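Local coordinates for protein probable glutamine synthetase (Pseudomonas aeruginosa, PDB 4HPP) that belongs to the glutamine synthetase family and binds glutamic acid and magnesium in a pocket of its catalytic domain, at residues 80-85 with 213-218; 110-115 with 345-350; 161-166 with 207-212; 257-262 with 329-334; 298-303 with 384-389. All blocks are in the same frame, centred on the assembly; numbering follows the deposited sequence.

Contact 1. Residues 80-85 with 213-218; sequences QGPDAA and ARQMGL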
# COMPACT_ATOMS: atom_id res chain seq x y z
N GLN A 80 -9.73 -6.69 -26.41
CA GLN A 80 -9.73 -6.42 -24.97
C GLN A 80 -9.61 -7.64 -24.14
O GLN A 80 -10.29 -8.65 -24.40
CB GLN A 80 -11.01 -5.74 -24.60
CG GLN A 80 -10.85 -4.24 -24.53
CD GLN A 80 -12.19 -3.60 -24.48
OE1 GLN A 80 -12.92 -3.65 -25.46
NE2 GLN A 80 -12.55 -3.05 -23.32
N GLY A 81 -8.75 -7.57 -23.12
CA GLY A 81 -8.64 -8.67 -22.19
C GLY A 81 -8.85 -8.16 -20.78
O GLY A 81 -9.26 -7.02 -20.60
N PRO A 82 -8.50 -8.99 -19.79
CA PRO A 82 -8.72 -8.70 -18.39
C PRO A 82 -8.15 -7.35 -17.92
O PRO A 82 -8.71 -6.70 -17.03
CB PRO A 82 -8.02 -9.86 -17.68
CG PRO A 82 -7.67 -10.87 -18.74
CD PRO A 82 -8.23 -10.41 -20.03
N ASP A 83 -7.04 -6.97 -18.49
CA ASP A 83 -6.32 -5.74 -18.13
C ASP A 83 -6.73 -4.65 -19.15
O ASP A 83 -6.47 -4.78 -20.36
CB ASP A 83 -4.80 -6.01 -18.18
CG ASP A 83 -3.96 -4.80 -17.79
OD1 ASP A 83 -4.51 -3.65 -17.90
OD2 ASP A 83 -2.77 -4.99 -17.36
N ALA A 84 -7.40 -3.60 -18.72
CA ALA A 84 -7.93 -2.64 -19.74
C ALA A 84 -6.83 -1.79 -20.38
O ALA A 84 -7.02 -1.24 -21.47
CB ALA A 84 -9.05 -1.79 -19.16
N ALA A 85 -5.65 -1.79 -19.74
CA ALA A 85 -4.50 -1.03 -20.20
C ALA A 85 -3.60 -1.83 -21.16
O ALA A 85 -2.54 -1.33 -21.58
CB ALA A 85 -3.71 -0.49 -19.01
N ALA A 213 -3.97 -15.25 -19.09
CA ALA A 213 -3.22 -15.46 -17.86
C ALA A 213 -2.21 -14.33 -17.62
O ALA A 213 -2.15 -13.71 -16.54
CB ALA A 213 -2.55 -16.86 -17.87
N ARG A 214 -1.46 -13.96 -18.65
CA ARG A 214 -0.49 -12.87 -18.46
C ARG A 214 -1.22 -11.63 -17.94
O ARG A 214 -0.74 -11.00 -17.00
CB ARG A 214 0.27 -12.56 -19.74
CG ARG A 214 1.41 -11.56 -19.57
CD ARG A 214 1.94 -11.11 -20.94
NE ARG A 214 0.96 -10.31 -21.68
CZ ARG A 214 0.79 -9.00 -21.53
NH1 ARG A 214 1.47 -8.29 -20.65
NH2 ARG A 214 -0.13 -8.39 -22.24
N GLN A 215 -2.40 -11.32 -18.51
CA GLN A 215 -3.07 -10.07 -18.19
C GLN A 215 -3.55 -10.03 -16.74
O GLN A 215 -3.77 -8.94 -16.19
CB GLN A 215 -4.20 -9.74 -19.16
CG GLN A 215 -3.68 -9.37 -20.52
CD GLN A 215 -4.73 -8.72 -21.37
OE1 GLN A 215 -5.72 -8.17 -20.85
NE2 GLN A 215 -4.55 -8.80 -22.69
N MET A 216 -3.62 -11.19 -16.09
CA MET A 216 -4.18 -11.27 -14.72
C MET A 216 -3.08 -11.56 -13.72
O MET A 216 -3.32 -11.58 -12.51
CB MET A 216 -5.28 -12.36 -14.66
CG MET A 216 -6.44 -12.13 -15.64
SD MET A 216 -7.85 -13.23 -15.52
CE MET A 216 -8.78 -12.48 -14.19
N GLY A 217 -1.86 -11.76 -14.23
CA GLY A 217 -0.71 -11.92 -13.35
C GLY A 217 -0.62 -13.40 -13.06
O GLY A 217 0.11 -13.81 -12.19
N LEU A 218 -1.37 -14.22 -13.80
CA LEU A 218 -1.31 -15.67 -13.66
C LEU A 218 -0.37 -16.26 -14.67
O LEU A 218 0.16 -15.58 -15.54
CB LEU A 218 -2.70 -16.30 -13.77
CG LEU A 218 -3.72 -15.69 -12.78
CD1 LEU A 218 -5.17 -16.05 -13.08
CD2 LEU A 218 -3.45 -15.95 -11.29
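Pro82 and Gln215 meet where a loop of the N-terminal domain comes up against the last turn of a catalytic-domain helix. The tight part surrounds one amide oxygen. Asp83 N donates to Gln215 OE1 at 3.0 Å, nearly straight at 164° and in the plane of the amide; Pro82 N lies 3.1 Å from the same OE1 but has no hydrogen to give. Beside this bond the proline ring crosses the glutamine chain at about a right angle, with Pro82 CG 3.7 Å from Gln215 CB, while Pro82 CB presses on Met216 CG at 3.4 Å. Gln215 NE2 is tied back to Glu211, one turn earlier, which fixes the amide's rotation.

Toward solvent the packing ends. Asp83 turns its carboxylate back on its own loop, where Ala85 N donates to Asp83 OD1 in an Asx turn, and the helix stops just after Met216 in a Schellman motif. Gly81 O accepts a bond from Arg3 of a second subunit, which puts the loop at a subunit boundary. Between strands 66-78 and 89-97, this loop thus lies against the C-terminal turn of helix 196-216, and helix 159-169 packs on both, Trp162 on Pro82 and Phe159 on Met216.

Contact 2. Residues 110-115 with 345-350; sequences SLLRAE and AMAAVL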
# COMPACT_ATOMS: atom_id res chain seq x y z
N SER A 110 2.71 -24.86 -44.31
CA SER A 110 2.72 -25.26 -45.73
C SER A 110 2.52 -26.77 -45.94
O SER A 110 1.59 -27.15 -46.68
CB SER A 110 4.03 -24.79 -46.41
OG SER A 110 4.01 -23.40 -46.71
N LEU A 111 3.37 -27.60 -45.31
CA LEU A 111 3.18 -29.07 -45.33
C LEU A 111 1.73 -29.43 -45.00
O LEU A 111 1.09 -30.17 -45.75
CB LEU A 111 4.10 -29.76 -44.34
CG LEU A 111 3.64 -31.16 -43.90
CD1 LEU A 111 3.56 -32.07 -45.11
CD2 LEU A 111 4.57 -31.75 -42.84
N LEU A 112 1.17 -28.90 -43.89
CA LEU A 112 -0.22 -29.27 -43.61
C LEU A 112 -1.17 -28.80 -44.72
O LEU A 112 -2.08 -29.54 -45.10
CB LEU A 112 -0.72 -28.87 -42.21
CG LEU A 112 -2.26 -28.97 -41.98
CD1 LEU A 112 -2.75 -30.41 -42.08
CD2 LEU A 112 -2.66 -28.34 -40.67
N ARG A 113 -0.96 -27.60 -45.26
CA ARG A 113 -1.79 -27.14 -46.37
C ARG A 113 -1.69 -27.97 -47.66
O ARG A 113 -2.59 -27.93 -48.48
CB ARG A 113 -1.51 -25.69 -46.70
CG ARG A 113 -2.43 -25.22 -47.83
CD ARG A 113 -2.31 -23.74 -48.11
NE ARG A 113 -1.05 -23.40 -48.79
CZ ARG A 113 0.06 -23.02 -48.16
NH1 ARG A 113 0.10 -22.94 -46.83
NH2 ARG A 113 1.15 -22.74 -48.88
N ALA A 114 -0.58 -28.68 -47.85
CA ALA A 114 -0.34 -29.44 -49.07
C ALA A 114 -1.04 -30.77 -48.93
O ALA A 114 -1.44 -31.41 -49.92
CB ALA A 114 1.15 -29.65 -49.29
N GLU A 115 -1.18 -31.18 -47.67
CA GLU A 115 -1.73 -32.47 -47.31
C GLU A 115 -3.22 -32.38 -47.32
O GLU A 115 -3.91 -33.31 -47.74
CB GLU A 115 -1.22 -32.88 -45.92
CG GLU A 115 -1.78 -34.19 -45.37
CD GLU A 115 -1.39 -35.37 -46.23
OE1 GLU A 115 -0.51 -35.17 -47.09
OE2 GLU A 115 -1.95 -36.48 -46.05
N ALA A 345 1.76 -31.81 -36.33
CA ALA A 345 1.08 -32.92 -35.72
C ALA A 345 -0.12 -33.34 -36.54
O ALA A 345 -0.22 -34.52 -36.86
CB ALA A 345 0.70 -32.59 -34.29
N MET A 346 -1.02 -32.41 -36.89
CA MET A 346 -2.24 -32.78 -37.64
C MET A 346 -1.85 -33.34 -39.02
O MET A 346 -2.31 -34.42 -39.39
CB MET A 346 -3.20 -31.62 -37.73
CG MET A 346 -4.35 -31.72 -38.75
SD MET A 346 -5.41 -30.31 -38.45
CE MET A 346 -6.63 -30.42 -39.79
N ALA A 347 -0.97 -32.65 -39.76
CA ALA A 347 -0.37 -33.16 -41.01
C ALA A 347 0.12 -34.59 -40.89
O ALA A 347 -0.20 -35.42 -41.74
CB ALA A 347 0.80 -32.28 -41.48
N ALA A 348 0.90 -34.89 -39.86
CA ALA A 348 1.43 -36.25 -39.66
C ALA A 348 0.32 -37.32 -39.54
O ALA A 348 0.43 -38.43 -40.10
CB ALA A 348 2.36 -36.29 -38.47
N VAL A 349 -0.76 -36.96 -38.85
CA VAL A 349 -1.83 -37.91 -38.58
C VAL A 349 -2.62 -38.14 -39.87
O VAL A 349 -2.90 -39.29 -40.26
CB VAL A 349 -2.76 -37.41 -37.43
CG1 VAL A 349 -4.06 -38.23 -37.35
CG2 VAL A 349 -2.01 -37.37 -36.11
N LEU A 350 -2.95 -37.05 -40.55
CA LEU A 350 -3.79 -37.14 -41.74
C LEU A 350 -3.02 -37.91 -42.80
O LEU A 350 -3.64 -38.56 -43.66
CB LEU A 350 -4.19 -35.77 -42.26
CG LEU A 350 -5.43 -34.96 -41.79
CD1 LEU A 350 -5.38 -33.55 -42.40
CD2 LEU A 350 -6.74 -35.63 -42.20
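Helices 110-115 and 345-350 run in roughly the same direction, their axes 33° apart and 8.8 Å at closest approach, with Leu112 and Ala347 bringing their CA atoms to 4.7 Å. Such closeness rests on the small side chain of Ala347. Its CB points at the other helix and is met by both Leu112 CB at 3.8 Å and Leu111 CG at 3.9 Å, so two successive leucines share one methyl.

Leu112 carries most of the rest. Its branch reaches past Ala347: CD1 comes to 3.7 Å from Ala347 N, touches Met346 CG, and approaches Leu350 CD1 at 4.1 Å, while CD2 faces Met346 SD. The extended methionine chain runs obliquely to the leucine and goes on to Val126, Ala128 and Phe130 of strand 124-137.

Glu115 closes the C-terminal end. A chi1 of 177° carries its CG toward Ala347 O, and the bend at chi2 (63°) then turns the carboxylate to the Leu350 backbone. No hydrogen bond crosses between the segments; the acid is held by salt bridges instead, Glu115 OE1 to Arg118 and Glu115 OE2 to Arg354. These two arginines, one on each helix, would offset its buried charge, and Tyr119 OH bonds to Leu350 O.

Two near-parallel helices, 108-121 and 342-358, are thus packed side by side through a small residue, with Met346 and Leu350 resting on strand 124-137: the helix-on-sheet layering of the catalytic domain.

Contact 3. Residues 161-166 with 207-212; sequences GWLVSA and EVTREV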
# COMPACT_ATOMS: atom_id res chain seq x y z
N GLY A 161 -14.34 -16.60 -17.49
CA GLY A 161 -15.16 -15.59 -18.22
C GLY A 161 -14.32 -14.79 -19.20
O GLY A 161 -14.71 -14.60 -20.35
N TRP A 162 -13.12 -14.39 -18.81
CA TRP A 162 -12.24 -13.60 -19.70
C TRP A 162 -11.55 -14.45 -20.69
O TRP A 162 -11.14 -13.99 -21.75
CB TRP A 162 -11.20 -12.81 -18.94
CG TRP A 162 -11.70 -11.45 -18.62
CD1 TRP A 162 -11.94 -10.92 -17.36
CD2 TRP A 162 -12.04 -10.37 -19.56
NE1 TRP A 162 -12.38 -9.63 -17.44
CE2 TRP A 162 -12.48 -9.24 -18.74
CE3 TRP A 162 -12.06 -10.24 -20.95
CZ2 TRP A 162 -12.94 -8.03 -19.32
CZ3 TRP A 162 -12.49 -9.03 -21.51
CH2 TRP A 162 -12.93 -7.96 -20.71
N LEU A 163 -11.44 -15.73 -20.39
CA LEU A 163 -10.78 -16.60 -21.33
C LEU A 163 -11.70 -16.85 -22.51
O LEU A 163 -11.34 -16.62 -23.66
CB LEU A 163 -10.29 -17.92 -20.65
CG LEU A 163 -9.64 -18.84 -21.65
CD1 LEU A 163 -8.52 -18.11 -22.35
CD2 LEU A 163 -9.11 -20.09 -21.00
N VAL A 164 -12.86 -17.38 -22.24
CA VAL A 164 -13.90 -17.56 -23.27
C VAL A 164 -14.14 -16.29 -24.09
O VAL A 164 -14.24 -16.32 -25.32
CB VAL A 164 -15.19 -18.18 -22.66
CG1 VAL A 164 -16.29 -18.28 -23.69
CG2 VAL A 164 -14.84 -19.58 -22.17
N SER A 165 -14.12 -15.15 -23.45
CA SER A 165 -14.39 -13.93 -24.22
C SER A 165 -13.23 -13.64 -25.14
O SER A 165 -13.41 -13.39 -26.37
CB SER A 165 -14.71 -12.81 -23.29
OG SER A 165 -14.29 -11.60 -23.82
N ALA A 166 -12.01 -13.70 -24.60
CA ALA A 166 -10.80 -13.57 -25.44
C ALA A 166 -10.75 -14.58 -26.63
O ALA A 166 -10.51 -14.18 -27.78
CB ALA A 166 -9.56 -13.63 -24.60
N GLU A 207 -2.04 -19.46 -27.52
CA GLU A 207 -1.40 -18.21 -27.41
C GLU A 207 -2.29 -17.22 -26.63
O GLU A 207 -1.77 -16.39 -25.82
CB GLU A 207 -0.93 -17.74 -28.77
CG GLU A 207 0.21 -18.62 -29.28
CD GLU A 207 1.40 -18.56 -28.34
OE1 GLU A 207 1.93 -19.61 -28.01
OE2 GLU A 207 1.79 -17.45 -27.95
N VAL A 208 -3.61 -17.37 -26.79
CA VAL A 208 -4.58 -16.50 -26.12
C VAL A 208 -4.72 -16.89 -24.67
O VAL A 208 -4.72 -16.03 -23.81
CB VAL A 208 -5.96 -16.52 -26.83
CG1 VAL A 208 -7.00 -15.79 -25.98
CG2 VAL A 208 -5.86 -15.91 -28.22
N THR A 209 -4.84 -18.18 -24.37
CA THR A 209 -4.85 -18.62 -22.94
C THR A 209 -3.65 -18.06 -22.17
O THR A 209 -3.83 -17.36 -21.13
CB THR A 209 -4.87 -20.13 -22.81
OG1 THR A 209 -5.99 -20.59 -23.53
CG2 THR A 209 -5.04 -20.58 -21.35
N ARG A 210 -2.46 -18.27 -22.73
CA ARG A 210 -1.26 -17.58 -22.24
C ARG A 210 -1.47 -16.05 -22.04
O ARG A 210 -1.22 -15.54 -20.94
CB ARG A 210 -0.03 -17.89 -23.13
CG ARG A 210 0.55 -19.26 -22.86
CD ARG A 210 1.24 -19.85 -24.06
NE ARG A 210 1.56 -21.26 -23.85
CZ ARG A 210 2.07 -22.11 -24.76
NH1 ARG A 210 2.37 -21.69 -25.97
NH2 ARG A 210 2.33 -23.38 -24.43
N GLU A 211 -1.96 -15.33 -23.07
CA GLU A 211 -2.18 -13.86 -22.94
C GLU A 211 -3.23 -13.45 -21.86
O GLU A 211 -3.04 -12.51 -21.12
CB GLU A 211 -2.48 -13.24 -24.28
CG GLU A 211 -2.80 -11.75 -24.26
CD GLU A 211 -1.63 -10.92 -23.88
OE1 GLU A 211 -1.79 -9.71 -23.59
OE2 GLU A 211 -0.53 -11.46 -23.91
N VAL A 212 -4.29 -14.20 -21.71
CA VAL A 212 -5.26 -13.87 -20.69
C VAL A 212 -4.56 -14.05 -19.33
O VAL A 212 -4.50 -13.11 -18.53
CB VAL A 212 -6.53 -14.73 -20.91
CG1 VAL A 212 -7.54 -14.53 -19.81
CG2 VAL A 212 -7.20 -14.38 -22.24
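Leu163 reaches across from helix 159-169 to helix 196-216, whose short segments run 138° apart with axes 9.6 Å at closest approach. From CB, a chi1 of 178° swings the branch away from its own backbone N and over to the other helix. There CD1 settles between two residues one turn apart, 3.7 Å from Thr209 OG1 and 4.0 Å from Val212 CG2. The second methyl, CD2, stays over the threonine, near Thr209 OG1 and 4.1 Å from Thr209 CG2. That hydroxyl bonds to Val205 O in its own helix and presents itself to the leucine simply as a surface to pack on.

A turn further along, Ala166 CB fits between two valines: Val212 CG2 lies at 3.4 Å and Val208 CG1 at 3.6 Å. The other methyl of Val212, CG1, faces Trp162 CB. The indole itself heads away, and Pro6 of a second subunit packs on it. Phe134 of strand 124-137 touches both Leu163 and Thr209.

No hydrogen bond joins the two segments. Their cohesion therefore comes from shape and burial, while the charged groups of segment 207-212 lie off this interface: Glu211 bridges to Arg214 and to Arg154 of a third subunit, and Arg210 pairs with Glu207 and makes a cation-pi contact with Phe222.

Contact 4. Residues 257-262 with 329-334; sequences NDLSEL and YNLEFR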
# COMPACT_ATOMS: atom_id res chain seq x y z
N ASN A 257 -19.71 -50.34 -35.02
CA ASN A 257 -19.15 -49.05 -34.58
C ASN A 257 -19.80 -47.85 -35.29
O ASN A 257 -19.77 -46.74 -34.76
CB ASN A 257 -17.64 -48.97 -34.77
CG ASN A 257 -16.88 -49.98 -33.94
OD1 ASN A 257 -17.37 -50.48 -32.91
ND2 ASN A 257 -15.65 -50.27 -34.36
N ASP A 258 -20.40 -48.09 -36.46
CA ASP A 258 -20.97 -47.06 -37.37
C ASP A 258 -19.86 -46.49 -38.24
O ASP A 258 -19.99 -45.40 -38.80
CB ASP A 258 -21.76 -45.95 -36.63
CG ASP A 258 -22.89 -46.50 -35.78
OD1 ASP A 258 -23.62 -47.43 -36.23
OD2 ASP A 258 -23.08 -45.97 -34.67
N LEU A 259 -18.78 -47.28 -38.35
CA LEU A 259 -17.59 -46.95 -39.12
C LEU A 259 -17.74 -47.37 -40.59
O LEU A 259 -18.17 -48.49 -40.85
CB LEU A 259 -16.36 -47.63 -38.50
CG LEU A 259 -14.97 -47.12 -38.86
CD1 LEU A 259 -14.92 -45.61 -39.02
CD2 LEU A 259 -13.95 -47.56 -37.81
N SER A 260 -17.39 -46.47 -41.51
CA SER A 260 -17.29 -46.73 -42.95
C SER A 260 -16.16 -47.64 -43.29
O SER A 260 -15.19 -47.72 -42.56
CB SER A 260 -16.98 -45.44 -43.66
OG SER A 260 -18.13 -44.94 -44.29
N GLU A 261 -16.26 -48.30 -44.44
CA GLU A 261 -15.08 -48.96 -45.01
C GLU A 261 -13.97 -47.93 -45.14
O GLU A 261 -12.88 -48.13 -44.57
CB GLU A 261 -15.39 -49.57 -46.37
CG GLU A 261 -14.16 -50.20 -47.02
CD GLU A 261 -14.50 -51.41 -47.87
OE1 GLU A 261 -15.45 -51.30 -48.67
OE2 GLU A 261 -13.80 -52.45 -47.71
N LEU A 262 -14.24 -46.83 -45.85
CA LEU A 262 -13.35 -45.67 -45.81
C LEU A 262 -12.77 -45.43 -44.37
O LEU A 262 -11.56 -45.51 -44.13
CB LEU A 262 -14.04 -44.40 -46.35
CG LEU A 262 -13.20 -43.11 -46.27
CD1 LEU A 262 -11.97 -43.14 -47.17
CD2 LEU A 262 -14.02 -41.87 -46.58
N TYR A 329 -20.08 -37.44 -35.51
CA TYR A 329 -19.28 -38.66 -35.46
C TYR A 329 -17.86 -38.36 -35.91
O TYR A 329 -17.61 -37.75 -36.98
CB TYR A 329 -19.88 -39.71 -36.37
CG TYR A 329 -19.20 -41.04 -36.28
CD1 TYR A 329 -19.69 -42.05 -35.43
CD2 TYR A 329 -18.07 -41.31 -37.07
CE1 TYR A 329 -19.08 -43.30 -35.37
CE2 TYR A 329 -17.44 -42.54 -37.01
CZ TYR A 329 -17.95 -43.53 -36.17
OH TYR A 329 -17.29 -44.73 -36.14
N ASN A 330 -16.92 -38.79 -35.09
CA ASN A 330 -15.55 -38.50 -35.35
C ASN A 330 -14.65 -39.51 -34.66
O ASN A 330 -15.14 -40.37 -33.91
CB ASN A 330 -15.22 -37.04 -34.97
CG ASN A 330 -15.11 -36.82 -33.47
OD1 ASN A 330 -14.14 -37.27 -32.81
ND2 ASN A 330 -16.09 -36.12 -32.91
N LEU A 331 -13.36 -39.38 -34.94
CA LEU A 331 -12.33 -40.16 -34.28
C LEU A 331 -11.28 -39.28 -33.59
O LEU A 331 -10.67 -38.36 -34.17
CB LEU A 331 -11.66 -41.08 -35.31
CG LEU A 331 -12.52 -42.24 -35.87
CD1 LEU A 331 -12.37 -42.36 -37.37
CD2 LEU A 331 -12.05 -43.51 -35.21
N GLU A 332 -11.05 -39.63 -32.35
CA GLU A 332 -10.18 -38.95 -31.47
C GLU A 332 -8.84 -39.71 -31.26
O GLU A 332 -8.82 -40.83 -30.70
CB GLU A 332 -10.92 -38.80 -30.15
CG GLU A 332 -10.03 -38.75 -28.94
CD GLU A 332 -10.71 -38.08 -27.76
OE1 GLU A 332 -10.93 -36.85 -27.79
OE2 GLU A 332 -10.99 -38.80 -26.79
N PHE A 333 -7.75 -39.07 -31.71
CA PHE A 333 -6.33 -39.43 -31.50
C PHE A 333 -5.85 -38.85 -30.16
O PHE A 333 -6.09 -37.68 -29.85
CB PHE A 333 -5.49 -38.89 -32.69
CG PHE A 333 -3.99 -39.18 -32.64
CD1 PHE A 333 -3.14 -38.43 -31.81
CD2 PHE A 333 -3.43 -40.17 -33.46
CE1 PHE A 333 -1.77 -38.69 -31.76
CE2 PHE A 333 -2.06 -40.42 -33.42
CZ PHE A 333 -1.23 -39.67 -32.58
N ARG A 334 -5.15 -39.65 -29.36
CA ARG A 334 -4.99 -39.31 -27.96
C ARG A 334 -3.55 -39.14 -27.53
O ARG A 334 -3.29 -38.38 -26.57
CB ARG A 334 -5.73 -40.29 -27.04
CG ARG A 334 -7.20 -40.39 -27.39
CD ARG A 334 -8.02 -41.22 -26.42
NE ARG A 334 -8.51 -40.43 -25.30
CZ ARG A 334 -8.07 -40.58 -24.05
NH1 ARG A 334 -8.56 -39.82 -23.06
NH2 ARG A 334 -7.14 -41.52 -23.81
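This is a mixed contact, a phenol end laid on loop backbone plus leucine packing, where the loop leading into helix 261-281 meets Tyr329, just ahead of strand 330-336, and Leu331 within that inner strand of the catalytic-domain sheet. Tyr329 does most of the touching. Its chi1 of -174° sends the ring out to the loop, where it ends among three consecutive residues. Asn257 O lies at the ring edge, near its plane, and takes a weak hydrogen bond of 3.5 Å from Tyr329 OH. Asp258 CB packs 4.0 Å from Tyr329 CE1. Leu259 crosses the tyrosine at about a right angle, its CD1 3.8 Å from Tyr329 OH, and the same methyl extends to Leu331 CD1 at 4.4 Å.

Around this core, Tyr251 meets the Tyr329 ring with planes at about 45°, and Ile314 of strand 312-315 touches it too. Toward the other end of the strand, Arg334 touches the bound glutamic acid, and its NE forms a salt bridge to Glu332 OE2 through a weak hydrogen bond; Arg313 pairs with the same carboxylate.

With a single weak bond across it, the contact relies mainly on burial: the phenol end sits against polar backbone, with Leu259 N 3.7 Å from Tyr329 OH, and the leucines supply the apolar part.

Contact 5. Residues 298-303 with 384-389; sequences AAYACL and IQALPA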
# COMPACT_ATOMS: atom_id res chain seq x y z
N ALA A 298 3.90 -49.27 -21.25
CA ALA A 298 4.15 -49.62 -22.67
C ALA A 298 3.26 -48.89 -23.68
O ALA A 298 3.78 -48.34 -24.66
CB ALA A 298 4.13 -51.13 -22.90
N ALA A 299 1.94 -48.90 -23.43
CA ALA A 299 0.88 -48.17 -24.20
C ALA A 299 0.82 -48.56 -25.67
O ALA A 299 1.84 -48.50 -26.37
CB ALA A 299 1.02 -46.65 -24.05
N TYR A 300 -0.38 -48.94 -26.15
CA TYR A 300 -0.49 -49.57 -27.48
C TYR A 300 -1.29 -48.84 -28.58
O TYR A 300 -2.14 -47.97 -28.33
CB TYR A 300 -0.98 -51.03 -27.34
CG TYR A 300 -0.00 -52.03 -26.70
CD1 TYR A 300 0.02 -52.24 -25.31
CD2 TYR A 300 0.87 -52.81 -27.48
CE1 TYR A 300 0.88 -53.17 -24.72
CE2 TYR A 300 1.74 -53.74 -26.90
CZ TYR A 300 1.75 -53.91 -25.53
OH TYR A 300 2.60 -54.83 -24.95
N ALA A 301 -1.05 -49.23 -29.83
CA ALA A 301 -1.84 -48.68 -30.90
C ALA A 301 -2.99 -49.61 -31.12
O ALA A 301 -2.86 -50.64 -31.79
CB ALA A 301 -1.01 -48.52 -32.17
N CYS A 302 -4.12 -49.27 -30.53
CA CYS A 302 -5.36 -50.06 -30.63
C CYS A 302 -6.52 -49.06 -30.76
O CYS A 302 -6.31 -47.85 -30.73
CB CYS A 302 -5.51 -50.93 -29.38
SG CYS A 302 -5.50 -49.95 -27.85
N LEU A 303 -7.74 -49.56 -30.84
CA LEU A 303 -8.90 -48.73 -31.03
C LEU A 303 -9.93 -48.95 -29.90
O LEU A 303 -9.94 -49.98 -29.20
CB LEU A 303 -9.50 -49.02 -32.40
CG LEU A 303 -10.69 -48.23 -32.93
CD1 LEU A 303 -10.22 -47.19 -33.92
CD2 LEU A 303 -11.58 -49.22 -33.66
N ILE A 384 -0.66 -55.58 -33.66
CA ILE A 384 -0.74 -54.46 -32.74
C ILE A 384 0.65 -54.14 -32.16
O ILE A 384 1.27 -55.01 -31.54
CB ILE A 384 -1.80 -54.79 -31.64
CG1 ILE A 384 -3.20 -54.31 -32.10
CG2 ILE A 384 -1.41 -54.28 -30.26
CD1 ILE A 384 -4.35 -54.60 -31.14
N GLN A 385 1.13 -52.90 -32.37
CA GLN A 385 2.45 -52.41 -31.83
C GLN A 385 2.36 -51.62 -30.49
O GLN A 385 1.37 -50.93 -30.19
CB GLN A 385 3.20 -51.55 -32.87
CG GLN A 385 3.10 -51.98 -34.34
CD GLN A 385 2.69 -50.82 -35.27
OE1 GLN A 385 1.75 -50.09 -34.97
NE2 GLN A 385 3.38 -50.68 -36.41
N ALA A 386 3.39 -51.74 -29.66
CA ALA A 386 3.60 -50.79 -28.57
C ALA A 386 4.07 -49.42 -29.13
O ALA A 386 4.88 -49.34 -30.09
CB ALA A 386 4.61 -51.32 -27.54
N LEU A 387 3.53 -48.34 -28.55
CA LEU A 387 4.05 -46.99 -28.79
C LEU A 387 5.41 -46.87 -28.11
O LEU A 387 5.63 -47.46 -27.06
CB LEU A 387 3.05 -45.92 -28.28
CG LEU A 387 1.63 -46.04 -28.87
CD1 LEU A 387 0.69 -44.92 -28.47
CD2 LEU A 387 1.64 -46.17 -30.38
N PRO A 388 6.35 -46.13 -28.71
CA PRO A 388 7.66 -46.02 -28.07
C PRO A 388 7.61 -45.52 -26.62
O PRO A 388 6.53 -45.15 -26.11
CB PRO A 388 8.41 -45.04 -28.98
CG PRO A 388 7.37 -44.39 -29.83
CD PRO A 388 6.28 -45.40 -29.98
N ALA A 389 8.75 -45.49 -25.94
CA ALA A 389 8.79 -45.16 -24.53
C ALA A 389 9.68 -43.98 -24.19
O ALA A 389 9.68 -43.52 -23.07
CB ALA A 389 9.21 -46.39 -23.72
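Tyr300 and Ala386 face each other across a single beta bridge, their CA atoms 4.4 Å apart, and two backbone hydrogen bonds frame it. Leu387 N donates to Ala299 O at 2.8 Å and Ala301 N to Gln385 O at 3.0 Å; the second is the straighter at the acceptor, meeting the carbonyl at 173°.

Side chains close in around this pair. Tyr300, with CG anti to the carbonyl carbon (chi1 -69°), lays its ring obliquely along the 384-389 loop: CD2 lies 3.3 Å from Gln385 O and 3.9 Å from Ile384 CG2, and CE2 touches Ala386 CB at 3.8 Å. Leu387 lies alongside, its CB 3.4 Å from Ala299 O, and sends CD2 to Ala301 CB at 4.0 Å. Ile384 CD1 reaches Cys302 CB.

Further out, helix 261-281 supports both segments. Leu274 packs on Ala301 and Leu387, Pro275 meets Gln385 and Pro388, and Gln385 NE2 donates to Ala272 O, holding that residue's side chain to the helix. Pro388 also packs on helix 391-399.

How the two loops line up is thus set by main-chain bonds, which do not depend on side-chain identity, while apolar contacts flank them.

Overall arrangement
Contacts 1 and 3 form one neighbourhood, their centres 9 Å apart: both use helix 196-216, Trp162 and Val212 pack on the loop of contact 1, and both touch neighbouring subunits. Contact 1 alone joins the N-terminal domain to the catalytic domain. Contacts 2, 4 and 5, with centres 19 to 22 Å apart and 34 to 42 Å from contact 1, are touched by no other chain; contact 4 includes Arg334 of the glutamic acid pocket. It touches contact 2 through Phe333 and Val349, and contact 5 through Asn257 and Leu303. Along the chain, contact 3 is nested inside contacts 1 and 2, contact 4 inside contact 2, and contact 5 crosses both 2 and 4.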